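Local coordinates for transglutaminase-like domain-containing protein (Streptococcus suis, PDB 4XZ7), which probably acts as a transglutaminase, modifying glutamine side chains of proteins, and is a virulence factor with antiphagocytic properties, probably secreted, at residues 341-346 / 355-360; 306-311 / 337-342; 38-43 / 82-87; 14-19 / 64-69. All blocks are in the same frame, centred on the assembly; numbering follows the deposited sequence.

In the fold
The chain is the N-terminal portion of a longer protein, elongated, with the transglutaminase-like domain in its second half; the four contacts form two pairs at its opposite ends. Interactions 3 and 4 come first in sequence, with alternating segments, in one mixed sheet: strand 63-68 sits between 14-17 and 79-86, and 79-86 pairs on with 36-40. Their centres are about 10 Å apart. Interactions 2 and 1 follow, centres about 11 Å apart; they share Val341 and Val342 of strand 340-343, one margin of a five-strand sheet whose other margin is 305-309. The two pairs lie in different sheets, with no atom of one nearer than about 42 Å to the other.

Interaction 1. Residues 341-346 / 355-360; sequences VVEAGQ and MIIDSN
Glu343 turns its carboxylate toward Ser359 so that both oxygens are used, each through its syn lone pair. OE1 takes the Ser359 hydroxyl in a short bond (OG to Glu343 OE1, 2.5 Å), and OE2 takes the backbone amide, with Ser359 N to Glu343 OE2 at 2.9 Å and nearly straight (170°). The chain reaches this place because it leaves with CG anti to the backbone N and then bends at chi2 (66°), which brings the carboxylate back over the start of helix 359-365. On the same face of the sheet, Val341 and Ile357 pass each other at a slant, Val341 CG1 lying 3.9 Å from Ile357 CG2. Both also touch Arg299 of the nearby strand 294-302. On the other face Val342 pairs with Ile356, and Ile356 CG2 packs against Ala344 CA at 4.0 Å. Between the faces, strands 341-343 and 355-357 run parallel in register, joined by Val342 N to Met355 O (3.0 Å) and Ile357 N to Val342 O (2.9 Å). The bond from Ala344 N to Ile357 O continues the pairing just past the strand. This pairing adds the outermost strand 340-343 to the five-strand sheet of the transglutaminase-like part. Asp358 is the N-cap residue, its OD1 accepting weakly from Asn360 N, while Asp358 N is hydrogen-bonded to Tyr283 OH. Two carboxylates therefore share one helix start, Glu343 OE2 and Asp358 OD1 standing 4.3 Å apart; the amides there would tend to stabilise their negative charge, whereas their mutual closeness may raise the affinity of one for a proton.

Interaction 2. Residues 306-311 / 337-342; sequences WHTIDG and DSYDVV
Asp337 grips residues 307 and 308 with both carboxylate oxygens. OD2 accepts from the His307 ring, ND1 to Asp337 OD2 being 2.6 Å; the bond is nearly straight. The acceptor lies in the imidazole plane, whereas ND1 meets OD2 on its syn side, 24° out of the carboxylate plane, the two planes being turned 28° apart. OD1 takes the backbone amide, Thr308 N to Asp337 OD1 at 2.8 Å. With His307 NE2 bonded to Tyr302 O, and Tyr302 stacked on the ring, the imidazole's rotation is set from several sides. The backbone answers in the other direction, as Asp337 N donates to Thr308 O (2.9 Å).

In the transglutaminase-like fold, the loop carrying Asp337 passes beside strand 305-309 and then leads into strand 340-343, at the other margin of the sheet. Farther along, Tyr339 OH donates to Asp310 OD1 (2.8 Å), reaching it from above the carboxylate plane. Asp310 OD2 meets His295 NE2, a His-Asp pairing consistent with the Cys-His-Asp triad of this family, with Tyr339 then a second-shell residue.

The main partner of Thr308 OG1 is Arg299 NH1; a water is also 2.7 Å from Thr308 OG1 and donates to Tyr339 O. Apolar contact comes from Thr308 CG2, anti to the backbone N, which turns the methyl to Tyr339 CD2 at 3.8 Å, the side chains crossing at about a right angle.

Interaction 3. Residues 38-43 / 82-87; sequences VLKLGF and ILVMNK
Leu39 pairs in parallel with Leu83, in the register Val38-Ile82, Leu39-Leu83 and Lys40-Val84, and bonds the residues on either side of Leu83: Leu39 N to Ile82 O (2.8 Å) and Val84 N to Leu39 O (2.8 Å). Leu41 N closes the series on Val84 O (2.9 Å); all three bonds are close to straight, the strand axes 31° apart. Beyond Lys40 the first segment leaves the sheet through a type II turn, with Phe43 N bonded to Lys40 O and Gly42 accommodating a positive phi. This pairing lies inside the mixed N-terminal sheet, strand 79-86 being flanked on its other side by 63-68. Leu39 and Leu83 run side by side on one face, their CD1 atoms 4.0 Å apart, and Leu83 goes on to Ile158. On the opposite face Val84 sits between Val38 and Lys40: its CG2, placed between the backbone N and the carbonyl carbon, lies 3.4 Å from Leu39 O and 4.0 Å from Val38 CG1. Lys40 crosses this valine at about a right angle, then stretches out fully to Asn86, where NZ makes a weak bond to OD1 (2.9 Å). A water donates to Leu41 O and accepts from Asn86 N.

Interaction 4. Residues 14-19 / 64-69; sequences IEVLNW and NFLVIN
Phe65 and Leu17 form a hydrogen-bonded pair of the antiparallel strands 14-17 and 64-68, a pairing that adds strand 14-17 to the mixed N-terminal sheet. Two bonds join them, Phe65 N to Leu17 O (2.8 Å) and Leu17 N to Phe65 O, and Glu15 and Val67 repeat the pattern. Phe65 CB lies 3.8 Å from Leu17 O; from there CG leaves anti to the carbonyl carbon of Phe65 (chi1 -64°), laying the ring toward Trp19 with Leu17 O in its plane at the edge. CD1 stays near Leu17 O and also approaches Trp19 N; CE1 then reaches Trp19 CA at 3.7 Å. CD2 packs on Val84 CG1 at 3.4 Å, and CE2 comes within 4.1 Å of Trp19 CE3. The two aromatic planes are set obliquely, 53° apart, while Phe22 stacks on Phe65. Asn18 is the N-cap of helix 19-29; Asn18 OD1 accepts from Ala21 N. On the other face of the strands Val16 lies alongside Leu66, with CG2 and CD2 3.7 Å apart. Val16 and Asn64 cross at about a right angle, with Val16 CG1 3.5 Å from Asn64 CB. At the tip of the Phe65 ring, CZ ends 3.7 Å from Trp19 CE3.

Interaction 1. Residues 341-346 / 355-360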
loop_
_atom_site.group_PDB
_atom_site.type_symbol
_atom_site.label_atom_id
_atom_site.label_comp_id
_atom_site.label_asym_id
_atom_site.label_seq_id
_atom_site.Cartn_x
_atom_site.Cartn_y
_atom_site.Cartn_z
ATOM N N VAL B 341 2.785 -37.226 5.642
ATOM C CA VAL B 341 2.463 -36.274 6.692
ATOM C C VAL B 341 3.629 -36.105 7.642
ATOM O O VAL B 341 4.335 -37.061 7.964
ATOM C CB VAL B 341 1.230 -36.697 7.476
ATOM C CG1 VAL B 341 0.032 -36.712 6.558
ATOM C CG2 VAL B 341 1.455 -38.072 8.097
ATOM N N VAL B 342 3.830 -34.866 8.064
ATOM C CA VAL B 342 4.878 -34.521 9.005
ATOM C C VAL B 342 4.185 -33.937 10.211
ATOM O O VAL B 342 3.303 -33.099 10.067
ATOM C CB VAL B 342 5.883 -33.508 8.397
ATOM C CG1 VAL B 342 6.752 -32.861 9.476
ATOM C CG2 VAL B 342 6.730 -34.182 7.345
ATOM N N GLU B 343 4.564 -34.389 11.403
ATOM C CA GLU B 343 3.907 -33.916 12.617
ATOM C C GLU B 343 4.382 -32.524 13.005
ATOM O O GLU B 343 5.576 -32.238 12.957
ATOM C CB GLU B 343 4.149 -34.882 13.768
ATOM C CG GLU B 343 3.264 -34.590 14.944
ATOM C CD GLU B 343 1.814 -34.841 14.623
ATOM O OE1 GLU B 343 1.552 -35.764 13.829
ATOM O OE2 GLU B 343 0.942 -34.122 15.151
ATOM N N ALA B 344 3.437 -31.663 13.380
ATOM C CA ALA B 344 3.746 -30.306 13.833
ATOM C C ALA B 344 4.795 -30.327 14.941
ATOM O O ALA B 344 4.640 -31.035 15.934
ATOM C CB ALA B 344 2.475 -29.605 14.321
ATOM N N GLY B 345 5.863 -29.555 14.769
ATOM C CA GLY B 345 6.958 -29.567 15.722
ATOM C C GLY B 345 8.147 -30.362 15.210
ATOM O O GLY B 345 9.270 -29.850 15.149
ATOM N N GLN B 346 7.902 -31.619 14.849
ATOM C CA GLN B 346 8.920 -32.439 14.205
ATOM C C GLN B 346 9.399 -31.749 12.945
ATOM O O GLN B 346 8.606 -31.134 12.230
ATOM C CB GLN B 346 8.377 -33.833 13.876
ATOM C CG GLN B 346 9.038 -34.973 14.661
ATOM C CD GLN B 346 10.479 -35.239 14.233
ATOM O OE1 GLN B 346 10.985 -34.636 13.282
ATOM N NE2 GLN B 346 11.142 -36.153 14.932
ATOM N N MET B 355 2.748 -32.652 3.946
ATOM C CA MET B 355 1.943 -31.613 4.571
ATOM C C MET B 355 2.197 -31.680 6.070
ATOM O O MET B 355 2.235 -32.773 6.646
ATOM C CB MET B 355 0.449 -31.792 4.261
ATOM C CG MET B 355 0.093 -31.367 2.838
ATOM S SD MET B 355 0.333 -29.589 2.658
ATOM C CE MET B 355 0.950 -29.432 0.986
ATOM N N ILE B 356 2.392 -30.523 6.692
ATOM C CA ILE B 356 2.625 -30.451 8.129
ATOM C C ILE B 356 1.297 -30.442 8.883
ATOM O O ILE B 356 0.600 -29.438 8.917
ATOM C CB ILE B 356 3.463 -29.198 8.495
ATOM C CG1 ILE B 356 4.808 -29.252 7.764
ATOM C CG2 ILE B 356 3.648 -29.103 10.009
ATOM C CD1 ILE B 356 5.734 -28.068 8.011
ATOM N N ILE B 357 0.942 -31.571 9.483
ATOM C CA ILE B 357 -0.359 -31.690 10.132
ATOM C C ILE B 357 -0.229 -31.611 11.651
ATOM O O ILE B 357 0.871 -31.701 12.191
ATOM C CB ILE B 357 -1.058 -33.003 9.743
ATOM C CG1 ILE B 357 -0.472 -34.180 10.521
ATOM C CG2 ILE B 357 -0.924 -33.267 8.237
ATOM C CD1 ILE B 357 -1.289 -35.459 10.388
ATOM N N ASP B 358 -1.351 -31.442 12.335
ATOM C CA ASP B 358 -1.364 -31.413 13.797
ATOM C C ASP B 358 -2.365 -32.453 14.326
ATOM O O ASP B 358 -3.580 -32.217 14.372
ATOM C CB ASP B 358 -1.692 -29.997 14.298
ATOM C CG ASP B 358 -1.912 -29.925 15.824
ATOM O OD1 ASP B 358 -1.529 -30.861 16.568
ATOM O OD2 ASP B 358 -2.474 -28.905 16.275
ATOM N N SER B 359 -1.844 -33.604 14.732
ATOM C CA SER B 359 -2.688 -34.747 15.051
ATOM C C SER B 359 -3.540 -34.520 16.290
ATOM O O SER B 359 -4.635 -35.069 16.408
ATOM C CB SER B 359 -1.827 -35.999 15.232
ATOM O OG SER B 359 -0.941 -36.171 14.133
ATOM N N ASN B 360 -3.035 -33.719 17.220
ATOM C CA ASN B 360 -3.789 -33.413 18.427
ATOM C C ASN B 360 -5.019 -32.612 18.046
ATOM O O ASN B 360 -6.137 -32.901 18.489
ATOM C CB ASN B 360 -2.926 -32.646 19.431
ATOM C CG ASN B 360 -1.661 -33.397 19.797
ATOM O OD1 ASN B 360 -1.694 -34.600 20.062
ATOM N ND2 ASN B 360 -0.532 -32.695 19.795
#

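Interaction 2. Residues 306-311 / 337-342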
loop_
_atom_site.group_PDB
_atom_site.type_symbol
_atom_site.label_atom_id
_atom_site.label_comp_id
_atom_site.label_asym_id
_atom_site.label_seq_id
_atom_site.Cartn_x
_atom_site.Cartn_y
_atom_site.Cartn_z
ATOM N N TRP B 306 -8.835 -38.864 8.664
ATOM C CA TRP B 306 -8.385 -37.554 8.213
ATOM C C TRP B 306 -7.660 -37.732 6.891
ATOM O O TRP B 306 -6.792 -38.594 6.770
ATOM C CB TRP B 306 -7.471 -36.902 9.251
ATOM C CG TRP B 306 -8.209 -36.289 10.382
ATOM C CD1 TRP B 306 -8.468 -36.846 11.604
ATOM C CD2 TRP B 306 -8.803 -34.993 10.394
ATOM N NE1 TRP B 306 -9.195 -35.963 12.384
ATOM C CE2 TRP B 306 -9.411 -34.818 11.659
ATOM C CE3 TRP B 306 -8.887 -33.959 9.456
ATOM C CZ2 TRP B 306 -10.080 -33.653 12.005
ATOM C CZ3 TRP B 306 -9.555 -32.807 9.798
ATOM C CH2 TRP B 306 -10.135 -32.656 11.061
ATOM N N HIS B 307 -8.032 -36.923 5.907
ATOM C CA HIS B 307 -7.462 -36.998 4.566
ATOM C C HIS B 307 -6.827 -35.686 4.129
ATOM O O HIS B 307 -7.320 -34.600 4.473
ATOM C CB HIS B 307 -8.537 -37.377 3.546
ATOM C CG HIS B 307 -9.265 -38.639 3.877
ATOM N ND1 HIS B 307 -8.754 -39.888 3.597
ATOM C CD2 HIS B 307 -10.455 -38.844 4.484
ATOM C CE1 HIS B 307 -9.608 -40.807 4.004
ATOM N NE2 HIS B 307 -10.648 -40.200 4.548
ATOM N N THR B 308 -5.751 -35.785 3.351
ATOM C CA THR B 308 -5.225 -34.614 2.657
ATOM C C THR B 308 -5.921 -34.456 1.306
ATOM O O THR B 308 -5.927 -35.376 0.476
ATOM C CB THR B 308 -3.709 -34.698 2.450
ATOM O OG1 THR B 308 -3.095 -35.157 3.658
ATOM C CG2 THR B 308 -3.147 -33.330 2.088
ATOM N N ILE B 309 -6.541 -33.298 1.123
ATOM C CA ILE B 309 -7.208 -32.922 -0.110
ATOM C C ILE B 309 -6.526 -31.711 -0.748
ATOM O O ILE B 309 -6.532 -30.609 -0.174
ATOM C CB ILE B 309 -8.687 -32.592 0.132
ATOM C CG1 ILE B 309 -9.373 -33.757 0.839
ATOM C CG2 ILE B 309 -9.374 -32.250 -1.189
ATOM C CD1 ILE B 309 -9.459 -35.022 -0.022
ATOM N N ASP B 310 -5.899 -31.951 -1.906
ATOM C CA ASP B 310 -5.254 -30.918 -2.725
ATOM C C ASP B 310 -6.237 -30.408 -3.778
ATOM O O ASP B 310 -6.539 -31.121 -4.739
ATOM C CB ASP B 310 -4.008 -31.474 -3.420
ATOM C CG ASP B 310 -3.091 -30.382 -3.960
ATOM O OD1 ASP B 310 -1.905 -30.692 -4.177
ATOM O OD2 ASP B 310 -3.531 -29.221 -4.158
ATOM N N GLY B 311 -6.741 -29.195 -3.594
ATOM C CA GLY B 311 -7.754 -28.651 -4.477
ATOM C C GLY B 311 -7.154 -28.043 -5.728
ATOM O O GLY B 311 -7.870 -27.534 -6.594
ATOM N N ASP B 337 -5.113 -38.104 -0.185
ATOM C CA ASP B 337 -4.038 -38.666 0.631
ATOM C C ASP B 337 -2.786 -39.017 -0.138
ATOM O O ASP B 337 -2.181 -40.060 0.105
ATOM C CB ASP B 337 -4.526 -39.918 1.355
ATOM C CG ASP B 337 -5.509 -39.596 2.435
ATOM O OD1 ASP B 337 -5.372 -38.505 3.020
ATOM O OD2 ASP B 337 -6.406 -40.418 2.702
ATOM N N SER B 338 -2.388 -38.153 -1.056
ATOM C CA SER B 338 -1.205 -38.424 -1.850
ATOM C C SER B 338 0.042 -37.814 -1.208
ATOM O O SER B 338 1.153 -37.944 -1.736
ATOM C CB SER B 338 -1.383 -37.890 -3.265
ATOM O OG SER B 338 -1.364 -36.481 -3.266
ATOM N N TYR B 339 -0.148 -37.145 -0.072
ATOM C CA TYR B 339 0.960 -36.530 0.656
ATOM C C TYR B 339 1.449 -37.380 1.821
ATOM O O TYR B 339 0.660 -38.040 2.493
ATOM C CB TYR B 339 0.549 -35.156 1.188
ATOM C CG TYR B 339 0.540 -34.097 0.125
ATOM C CD1 TYR B 339 1.655 -33.285 -0.087
ATOM C CD2 TYR B 339 -0.576 -33.915 -0.685
ATOM C CE1 TYR B 339 1.646 -32.322 -1.073
ATOM C CE2 TYR B 339 -0.594 -32.955 -1.674
ATOM C CZ TYR B 339 0.511 -32.162 -1.867
ATOM O OH TYR B 339 0.477 -31.196 -2.852
ATOM N N ASP B 340 2.752 -37.343 2.072
ATOM C CA ASP B 340 3.272 -37.829 3.341
ATOM C C ASP B 340 2.916 -36.798 4.395
ATOM O O ASP B 340 2.740 -35.624 4.083
ATOM C CB ASP B 340 4.782 -38.048 3.285
ATOM C CG ASP B 340 5.163 -39.231 2.434
ATOM O OD1 ASP B 340 4.361 -40.182 2.360
ATOM O OD2 ASP B 340 6.258 -39.208 1.840
ATOM N N VAL B 341 2.785 -37.226 5.642
ATOM C CA VAL B 341 2.463 -36.274 6.692
ATOM C C VAL B 341 3.629 -36.105 7.642
ATOM O O VAL B 341 4.335 -37.061 7.964
ATOM C CB VAL B 341 1.230 -36.697 7.476
ATOM C CG1 VAL B 341 0.032 -36.712 6.558
ATOM C CG2 VAL B 341 1.455 -38.072 8.097
ATOM N N VAL B 342 3.830 -34.866 8.064
ATOM C CA VAL B 342 4.878 -34.521 9.005
ATOM C C VAL B 342 4.185 -33.937 10.211
ATOM O O VAL B 342 3.303 -33.099 10.067
ATOM C CB VAL B 342 5.883 -33.508 8.397
ATOM C CG1 VAL B 342 6.752 -32.861 9.476
ATOM C CG2 VAL B 342 6.730 -34.182 7.345
HETATM O O HOH W 1 -1.916 -37.520 2.962
#

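Interaction 3. Residues 38-43 / 82-87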
loop_
_atom_site.group_PDB
_atom_site.type_symbol
_atom_site.label_atom_id
_atom_site.label_comp_id
_atom_site.label_asym_id
_atom_site.label_seq_id
_atom_site.Cartn_x
_atom_site.Cartn_y
_atom_site.Cartn_z
ATOM N N VAL B 38 -23.081 16.709 -14.823
ATOM C CA VAL B 38 -22.214 17.318 -13.824
ATOM C C VAL B 38 -20.779 17.392 -14.311
ATOM O O VAL B 38 -20.191 16.377 -14.684
ATOM C CB VAL B 38 -22.240 16.552 -12.488
ATOM C CG1 VAL B 38 -21.329 17.254 -11.480
ATOM C CG2 VAL B 38 -23.686 16.444 -11.963
ATOM N N LEU B 39 -20.234 18.608 -14.308
ATOM C CA LEU B 39 -18.851 18.859 -14.686
ATOM C C LEU B 39 -18.039 19.125 -13.446
ATOM O O LEU B 39 -18.466 19.860 -12.572
ATOM C CB LEU B 39 -18.738 20.055 -15.630
ATOM C CG LEU B 39 -19.489 19.915 -16.956
ATOM C CD1 LEU B 39 -19.460 21.225 -17.740
ATOM C CD2 LEU B 39 -18.895 18.773 -17.769
ATOM N N LYS B 40 -16.859 18.526 -13.376
ATOM C CA LYS B 40 -15.941 18.806 -12.289
ATOM C C LYS B 40 -14.769 19.589 -12.848
ATOM O O LYS B 40 -14.133 19.165 -13.817
ATOM C CB LYS B 40 -15.455 17.515 -11.625
ATOM C CG LYS B 40 -14.493 17.759 -10.474
ATOM C CD LYS B 40 -14.208 16.481 -9.667
ATOM C CE LYS B 40 -13.277 16.789 -8.482
ATOM N NZ LYS B 40 -12.969 15.611 -7.620
ATOM N N LEU B 41 -14.474 20.722 -12.234
ATOM C CA LEU B 41 -13.425 21.592 -12.747
ATOM C C LEU B 41 -12.087 20.894 -12.666
ATOM O O LEU B 41 -11.687 20.423 -11.599
ATOM C CB LEU B 41 -13.384 22.902 -11.978
ATOM C CG LEU B 41 -14.571 23.842 -12.131
ATOM C CD1 LEU B 41 -14.245 25.203 -11.505
ATOM C CD2 LEU B 41 -14.940 23.986 -13.616
ATOM N N GLY B 42 -11.408 20.821 -13.803
ATOM C CA GLY B 42 -10.086 20.231 -13.875
ATOM C C GLY B 42 -10.105 18.851 -14.493
ATOM O O GLY B 42 -9.050 18.241 -14.683
ATOM N N PHE B 43 -11.296 18.365 -14.833
ATOM C CA PHE B 43 -11.450 17.012 -15.368
ATOM C C PHE B 43 -12.105 17.013 -16.742
ATOM O O PHE B 43 -13.075 17.725 -16.967
ATOM C CB PHE B 43 -12.259 16.141 -14.382
ATOM C CG PHE B 43 -11.505 15.826 -13.103
ATOM C CD1 PHE B 43 -11.338 16.786 -12.124
ATOM C CD2 PHE B 43 -10.937 14.578 -12.903
ATOM C CE1 PHE B 43 -10.622 16.513 -10.969
ATOM C CE2 PHE B 43 -10.232 14.290 -11.734
ATOM C CZ PHE B 43 -10.064 15.264 -10.776
ATOM N N ILE B 82 -24.346 21.089 -13.936
ATOM C CA ILE B 82 -23.911 21.598 -12.646
ATOM C C ILE B 82 -22.391 21.568 -12.584
ATOM O O ILE B 82 -21.780 20.594 -13.000
ATOM C CB ILE B 82 -24.522 20.777 -11.498
ATOM C CG1 ILE B 82 -26.043 20.976 -11.505
ATOM C CG2 ILE B 82 -23.891 21.187 -10.154
ATOM C CD1 ILE B 82 -26.810 20.016 -10.627
ATOM N N LEU B 83 -21.781 22.650 -12.109
ATOM C CA LEU B 83 -20.331 22.713 -11.969
ATOM C C LEU B 83 -19.928 22.446 -10.535
ATOM O O LEU B 83 -20.430 23.100 -9.628
ATOM C CB LEU B 83 -19.798 24.085 -12.381
ATOM C CG LEU B 83 -19.488 24.440 -13.838
ATOM C CD1 LEU B 83 -20.364 23.708 -14.800
ATOM C CD2 LEU B 83 -19.678 25.939 -14.001
ATOM N N VAL B 84 -18.999 21.519 -10.328
ATOM C CA VAL B 84 -18.477 21.274 -8.989
ATOM C C VAL B 84 -16.956 21.306 -8.992
ATOM O O VAL B 84 -16.337 21.278 -10.047
ATOM C CB VAL B 84 -18.933 19.910 -8.449
ATOM C CG1 VAL B 84 -20.424 19.833 -8.433
ATOM C CG2 VAL B 84 -18.344 18.785 -9.327
ATOM N N MET B 85 -16.345 21.332 -7.810
ATOM C CA MET B 85 -14.891 21.224 -7.735
ATOM C C MET B 85 -14.496 20.610 -6.403
ATOM O O MET B 85 -15.258 20.701 -5.441
ATOM C CB MET B 85 -14.231 22.591 -7.925
ATOM C CG MET B 85 -14.393 23.527 -6.765
ATOM S SD MET B 85 -13.566 25.119 -6.956
ATOM C CE MET B 85 -13.979 25.813 -5.371
ATOM N N ASN B 86 -13.326 19.965 -6.366
ATOM C CA ASN B 86 -12.800 19.364 -5.138
ATOM C C ASN B 86 -12.810 20.355 -3.992
ATOM O O ASN B 86 -12.448 21.524 -4.168
ATOM C CB ASN B 86 -11.383 18.830 -5.357
ATOM C CG ASN B 86 -11.358 17.331 -5.611
ATOM O OD1 ASN B 86 -12.101 16.574 -4.981
ATOM N ND2 ASN B 86 -10.510 16.894 -6.545
ATOM N N LYS B 87 -13.251 19.897 -2.821
ATOM C CA LYS B 87 -13.402 20.769 -1.657
ATOM C C LYS B 87 -12.143 21.576 -1.279
ATOM O O LYS B 87 -12.257 22.699 -0.781
ATOM C CB LYS B 87 -13.876 19.945 -0.446
ATOM C CG LYS B 87 -15.363 19.534 -0.496
ATOM C CD LYS B 87 -15.813 18.863 0.817
ATOM C CE LYS B 87 -17.333 18.688 0.909
ATOM N NZ LYS B 87 -18.017 19.812 1.603
HETATM O O HOH W 2 -11.926 20.004 -8.796
#

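Interaction 4. Residues 14-19 / 64-69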
loop_
_atom_site.group_PDB
_atom_site.type_symbol
_atom_site.label_atom_id
_atom_site.label_comp_id
_atom_site.label_asym_id
_atom_site.label_seq_id
_atom_site.Cartn_x
_atom_site.Cartn_y
_atom_site.Cartn_z
ATOM N N ILE B 14 -18.676 34.218 -8.587
ATOM C CA ILE B 14 -18.779 32.780 -8.367
ATOM C C ILE B 14 -18.961 32.459 -6.883
ATOM O O ILE B 14 -18.070 32.715 -6.069
ATOM C CB ILE B 14 -17.539 32.043 -8.875
ATOM C CG1 ILE B 14 -17.415 32.193 -10.395
ATOM C CG2 ILE B 14 -17.598 30.575 -8.479
ATOM C CD1 ILE B 14 -16.364 31.303 -10.995
ATOM N N GLU B 15 -20.120 31.910 -6.533
ATOM C CA GLU B 15 -20.351 31.427 -5.179
ATOM C C GLU B 15 -19.989 29.970 -5.101
ATOM O O GLU B 15 -20.226 29.201 -6.042
ATOM C CB GLU B 15 -21.810 31.606 -4.750
ATOM C CG GLU B 15 -22.329 33.020 -4.784
ATOM C CD GLU B 15 -23.823 33.071 -4.540
ATOM O OE1 GLU B 15 -24.259 32.710 -3.422
ATOM O OE2 GLU B 15 -24.562 33.452 -5.473
ATOM N N VAL B 16 -19.425 29.584 -3.961
ATOM C CA VAL B 16 -19.083 28.203 -3.693
ATOM C C VAL B 16 -19.945 27.723 -2.531
ATOM O O VAL B 16 -19.796 28.204 -1.410
ATOM C CB VAL B 16 -17.585 28.062 -3.375
ATOM C CG1 VAL B 16 -17.226 26.625 -3.087
ATOM C CG2 VAL B 16 -16.765 28.595 -4.537
ATOM N N LEU B 17 -20.868 26.801 -2.807
ATOM C CA LEU B 17 -21.823 26.337 -1.795
ATOM C C LEU B 17 -21.693 24.844 -1.558
ATOM O O LEU B 17 -21.120 24.135 -2.371
ATOM C CB LEU B 17 -23.258 26.657 -2.216
ATOM C CG LEU B 17 -23.623 28.056 -2.702
ATOM C CD1 LEU B 17 -25.100 28.095 -3.028
ATOM C CD2 LEU B 17 -23.298 29.092 -1.652
ATOM N N ASN B 18 -22.227 24.349 -0.446
ATOM C CA ASN B 18 -22.252 22.905 -0.245
ATOM C C ASN B 18 -23.598 22.366 -0.671
ATOM O O ASN B 18 -24.476 23.135 -1.070
ATOM C CB ASN B 18 -21.960 22.525 1.208
ATOM C CG ASN B 18 -22.913 23.176 2.194
ATOM O OD1 ASN B 18 -23.971 23.695 1.827
ATOM N ND2 ASN B 18 -22.535 23.147 3.468
ATOM N N TRP B 19 -23.769 21.053 -0.567
ATOM C CA TRP B 19 -24.970 20.428 -1.089
ATOM C C TRP B 19 -26.252 20.988 -0.482
ATOM O O TRP B 19 -27.246 21.121 -1.177
ATOM C CB TRP B 19 -24.948 18.915 -0.894
ATOM C CG TRP B 19 -26.286 18.355 -1.234
ATOM C CD1 TRP B 19 -27.162 17.750 -0.386
ATOM C CD2 TRP B 19 -26.941 18.420 -2.512
ATOM N NE1 TRP B 19 -28.310 17.404 -1.061
ATOM C CE2 TRP B 19 -28.200 17.806 -2.367
ATOM C CE3 TRP B 19 -26.573 18.921 -3.768
ATOM C CZ2 TRP B 19 -29.098 17.679 -3.430
ATOM C CZ3 TRP B 19 -27.464 18.800 -4.820
ATOM C CH2 TRP B 19 -28.713 18.182 -4.646
ATOM N N ASN B 64 -17.614 20.871 -3.610
ATOM C CA ASN B 64 -18.564 21.961 -3.484
ATOM C C ASN B 64 -19.167 22.308 -4.839
ATOM O O ASN B 64 -18.693 21.851 -5.867
ATOM C CB ASN B 64 -17.898 23.170 -2.852
ATOM C CG ASN B 64 -17.620 22.956 -1.378
ATOM O OD1 ASN B 64 -18.512 22.551 -0.636
ATOM N ND2 ASN B 64 -16.383 23.187 -0.957
ATOM N N PHE B 65 -20.214 23.116 -4.827
ATOM C CA PHE B 65 -20.998 23.381 -6.014
ATOM C C PHE B 65 -20.802 24.839 -6.350
ATOM O O PHE B 65 -20.645 25.655 -5.445
ATOM C CB PHE B 65 -22.475 23.053 -5.770
ATOM C CG PHE B 65 -22.728 21.596 -5.503
ATOM C CD1 PHE B 65 -22.547 21.067 -4.234
ATOM C CD2 PHE B 65 -23.118 20.747 -6.537
ATOM C CE1 PHE B 65 -22.751 19.720 -3.990
ATOM C CE2 PHE B 65 -23.323 19.395 -6.300
ATOM C CZ PHE B 65 -23.138 18.883 -5.027
ATOM N N LEU B 66 -20.802 25.171 -7.637
ATOM C CA LEU B 66 -20.630 26.562 -8.047
ATOM C C LEU B 66 -21.934 27.184 -8.487
ATOM O O LEU B 66 -22.718 26.561 -9.209
ATOM C CB LEU B 66 -19.618 26.668 -9.190
ATOM C CG LEU B 66 -18.209 26.181 -8.898
ATOM C CD1 LEU B 66 -17.291 26.668 -9.997
ATOM C CD2 LEU B 66 -17.751 26.707 -7.547
ATOM N N VAL B 67 -22.163 28.419 -8.062
ATOM C CA VAL B 67 -23.238 29.213 -8.619
ATOM C C VAL B 67 -22.589 30.406 -9.309
ATOM O O VAL B 67 -21.821 31.133 -8.699
ATOM C CB VAL B 67 -24.246 29.683 -7.548
ATOM C CG1 VAL B 67 -25.374 30.464 -8.191
ATOM C CG2 VAL B 67 -24.806 28.489 -6.787
ATOM N N ILE B 68 -22.875 30.596 -10.589
ATOM C CA ILE B 68 -22.191 31.637 -11.351
ATOM C C ILE B 68 -23.163 32.689 -11.858
ATOM O O ILE B 68 -24.061 32.390 -12.660
ATOM C CB ILE B 68 -21.407 31.029 -12.526
ATOM C CG1 ILE B 68 -20.407 30.013 -11.982
ATOM C CG2 ILE B 68 -20.697 32.123 -13.322
ATOM C CD1 ILE B 68 -19.611 29.329 -13.020
ATOM N N ASN B 69 -22.980 33.922 -11.384
ATOM C CA ASN B 69 -23.881 35.029 -11.723
ATOM C C ASN B 69 -25.337 34.673 -11.408
ATOM O O ASN B 69 -26.254 34.974 -12.181
ATOM C CB ASN B 69 -23.741 35.432 -13.196
ATOM C CG ASN B 69 -22.364 36.011 -13.523
ATOM O OD1 ASN B 69 -21.540 36.230 -12.637
ATOM N ND2 ASN B 69 -22.123 36.274 -14.799
HETATM O O HOH W 3 -23.380 33.685 -8.630
#